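Local structure of agmatine ureohydrolase (Thermoplasma volcanium GSS1, 3PZL) at residues V228-I233 with F268-F273. The protein probably hydrolyses agmatine to putrescine and urea, as an arginase-family enzyme that binds two manganese ions in each subunit. Sequence-based numbering, arbitrary orientation.
Sequences VDMDGI and FDIVEF. With MN (manganese (II) ion), chain G; MN (manganese (II) ion), chain F.
V228 and D229 pair in parallel with I270 and V271 where two neighbouring strands end at the dimanganese site. V271 N donates to V228 O (3.0 Å), and M230 N donates to V271 O at 2.8 Å, so the pairing runs one residue past strand 223-229 into its 3-10 turn. D229 carries the contact to the metals. With CG anti to the backbone N (chi1 -171°), its carboxylate lies on the side of the carbonyl carbon, toward the ions. D229 CB passes V271 CG2 at 4.4 Å; D229 OD1 lies 3.2 Å from E272 CB, beside the aliphatic part of that side chain, and takes a weak bond from D231 N. D229 OD2 bridges both ions, 2.1 Å from the manganese of chain F and 2.5 Å from that of chain G. D231 binds the chain G ion through OD2. H124, D144 and D148 complete the chain F site; D144 and H146 belong to the chain G site. E272 turns its own acid end to the backbone N of H124. M230, a selenomethionine in the 3-10 turn, bends at chi2 (69°) and lays SE alongside I270 CG2 at 3.6 Å, on the sheet face opposite D229, its CG beside F273 CB. Farther back, V228 CG2 meets the edge of the F268 ring near its plane (3.5 Å from CE1). Strands 223-229 and 265-271, joined through helix 251-261, form a beta-alpha-beta unit amid the parallel arginase sheet; helix 281-303 packs over M230 and F273, helix 57-65 flanks F273, and helix 251-261 backs F268.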
loop_
_atom_site.group_PDB
_atom_site.type_symbol
_atom_site.label_atom_id
_atom_site.label_comp_id
_atom_site.label_asym_id
_atom_site.label_seq_id
_atom_site.Cartn_x
_atom_site.Cartn_y
_atom_site.Cartn_z
ATOM N N VAL B 228 -1.912 -5.891 27.673
ATOM C CA VAL B 228 -0.847 -5.789 26.689
ATOM C C VAL B 228 -1.069 -4.639 25.689
ATOM O O VAL B 228 -1.932 -4.715 24.790
ATOM C CB VAL B 228 -0.669 -7.075 25.945
ATOM C CG1 VAL B 228 0.547 -7.002 25.122
ATOM C CG2 VAL B 228 -0.526 -8.198 26.880
ATOM N N ASP B 229 -0.299 -3.558 25.877
ATOM C CA ASP B 229 -0.296 -2.423 24.965
ATOM C C ASP B 229 0.675 -2.830 23.875
ATOM O O ASP B 229 1.877 -2.988 24.090
ATOM C CB ASP B 229 0.210 -1.188 25.683
ATOM C CG ASP B 229 0.045 0.096 24.877
ATOM O OD1 ASP B 229 0.207 0.039 23.639
ATOM O OD2 ASP B 229 -0.219 1.161 25.498
HETATM N N MSE B 230 0.137 -3.022 22.691
HETATM C CA MSE B 230 0.833 -3.763 21.667
HETATM C C MSE B 230 2.142 -3.101 21.259
HETATM O O MSE B 230 3.033 -3.762 20.723
HETATM C CB MSE B 230 -0.092 -3.906 20.492
HETATM C CG MSE B 230 0.202 -5.048 19.625
HETATM SE SE MSE B 230 -0.144 -6.844 20.371
HETATM C CE MSE B 230 0.486 -7.766 18.727
ATOM N N ASP B 231 2.259 -1.797 21.518
ATOM C CA ASP B 231 3.474 -1.030 21.171
ATOM C C ASP B 231 4.674 -1.250 22.140
ATOM O O ASP B 231 5.791 -0.796 21.876
ATOM C CB ASP B 231 3.141 0.453 21.051
ATOM C CG ASP B 231 2.788 1.068 22.368
ATOM O OD1 ASP B 231 2.604 0.337 23.372
ATOM O OD2 ASP B 231 2.709 2.296 22.435
ATOM N N GLY B 232 4.445 -1.944 23.248
ATOM C CA GLY B 232 5.546 -2.425 24.084
ATOM C C GLY B 232 6.504 -3.366 23.360
ATOM O O GLY B 232 7.649 -3.530 23.753
ATOM N N ILE B 233 6.022 -3.965 22.280
ATOM C CA ILE B 233 6.784 -4.882 21.478
ATOM C C ILE B 233 7.564 -4.087 20.455
ATOM O O ILE B 233 7.122 -3.027 20.070
ATOM C CB ILE B 233 5.830 -5.872 20.806
ATOM C CG1 ILE B 233 5.005 -6.568 21.908
ATOM C CG2 ILE B 233 6.591 -6.906 19.902
ATOM C CD1 ILE B 233 4.124 -7.700 21.442
ATOM N N PHE B 268 -7.678 -10.576 30.744
ATOM C CA PHE B 268 -6.653 -10.299 29.768
ATOM C C PHE B 268 -7.132 -9.315 28.696
ATOM O O PHE B 268 -8.308 -9.293 28.344
ATOM C CB PHE B 268 -6.253 -11.625 29.133
ATOM C CG PHE B 268 -5.085 -11.537 28.188
ATOM C CD1 PHE B 268 -4.015 -10.726 28.472
ATOM C CD2 PHE B 268 -5.043 -12.322 27.029
ATOM C CE1 PHE B 268 -2.918 -10.657 27.608
ATOM C CE2 PHE B 268 -3.944 -12.264 26.149
ATOM C CZ PHE B 268 -2.874 -11.429 26.443
ATOM N N ASP B 269 -6.221 -8.511 28.160
ATOM C CA ASP B 269 -6.549 -7.667 27.018
ATOM C C ASP B 269 -5.390 -7.350 26.087
ATOM O O ASP B 269 -4.221 -7.500 26.467
ATOM C CB ASP B 269 -7.282 -6.400 27.434
ATOM C CG ASP B 269 -6.398 -5.383 28.117
ATOM O OD1 ASP B 269 -5.208 -5.253 27.801
ATOM O OD2 ASP B 269 -6.931 -4.678 28.986
ATOM N N ILE B 270 -5.729 -6.951 24.856
ATOM C CA ILE B 270 -4.751 -6.620 23.808
ATOM C C ILE B 270 -5.218 -5.342 23.132
ATOM O O ILE B 270 -6.369 -5.262 22.737
ATOM C CB ILE B 270 -4.588 -7.769 22.758
ATOM C CG1 ILE B 270 -4.339 -9.114 23.460
ATOM C CG2 ILE B 270 -3.457 -7.464 21.757
ATOM C CD1 ILE B 270 -4.532 -10.346 22.598
ATOM N N VAL B 271 -4.345 -4.345 23.019
ATOM C CA VAL B 271 -4.765 -3.022 22.610
ATOM C C VAL B 271 -3.706 -2.224 21.865
ATOM O O VAL B 271 -2.530 -2.516 21.916
ATOM C CB VAL B 271 -5.224 -2.171 23.826
ATOM C CG1 VAL B 271 -6.364 -2.839 24.564
ATOM C CG2 VAL B 271 -4.040 -1.877 24.778
ATOM N N GLU B 272 -4.145 -1.173 21.202
ATOM C CA GLU B 272 -3.261 -0.144 20.630
ATOM C C GLU B 272 -2.472 -0.583 19.410
ATOM O O GLU B 272 -1.346 -0.090 19.210
ATOM C CB GLU B 272 -2.302 0.466 21.663
ATOM C CG GLU B 272 -2.964 1.245 22.772
ATOM C CD GLU B 272 -3.467 2.599 22.313
ATOM O OE1 GLU B 272 -2.945 3.076 21.281
ATOM O OE2 GLU B 272 -4.380 3.193 22.957
ATOM N N PHE B 273 -3.038 -1.479 18.600
ATOM C CA PHE B 273 -2.507 -1.643 17.234
ATOM C C PHE B 273 -3.575 -1.350 16.180
ATOM O O PHE B 273 -4.751 -1.377 16.491
ATOM C CB PHE B 273 -1.811 -2.999 17.016
ATOM C CG PHE B 273 -2.714 -4.088 16.562
ATOM C CD1 PHE B 273 -3.449 -4.833 17.481
ATOM C CD2 PHE B 273 -2.812 -4.395 15.194
ATOM C CE1 PHE B 273 -4.287 -5.857 17.049
ATOM C CE2 PHE B 273 -3.622 -5.401 14.741
ATOM C CZ PHE B 273 -4.377 -6.134 15.677
HETATM MN MN MN G . 1.716 2.481 24.776
HETATM MN MN MN F . -0.949 2.731 26.656
#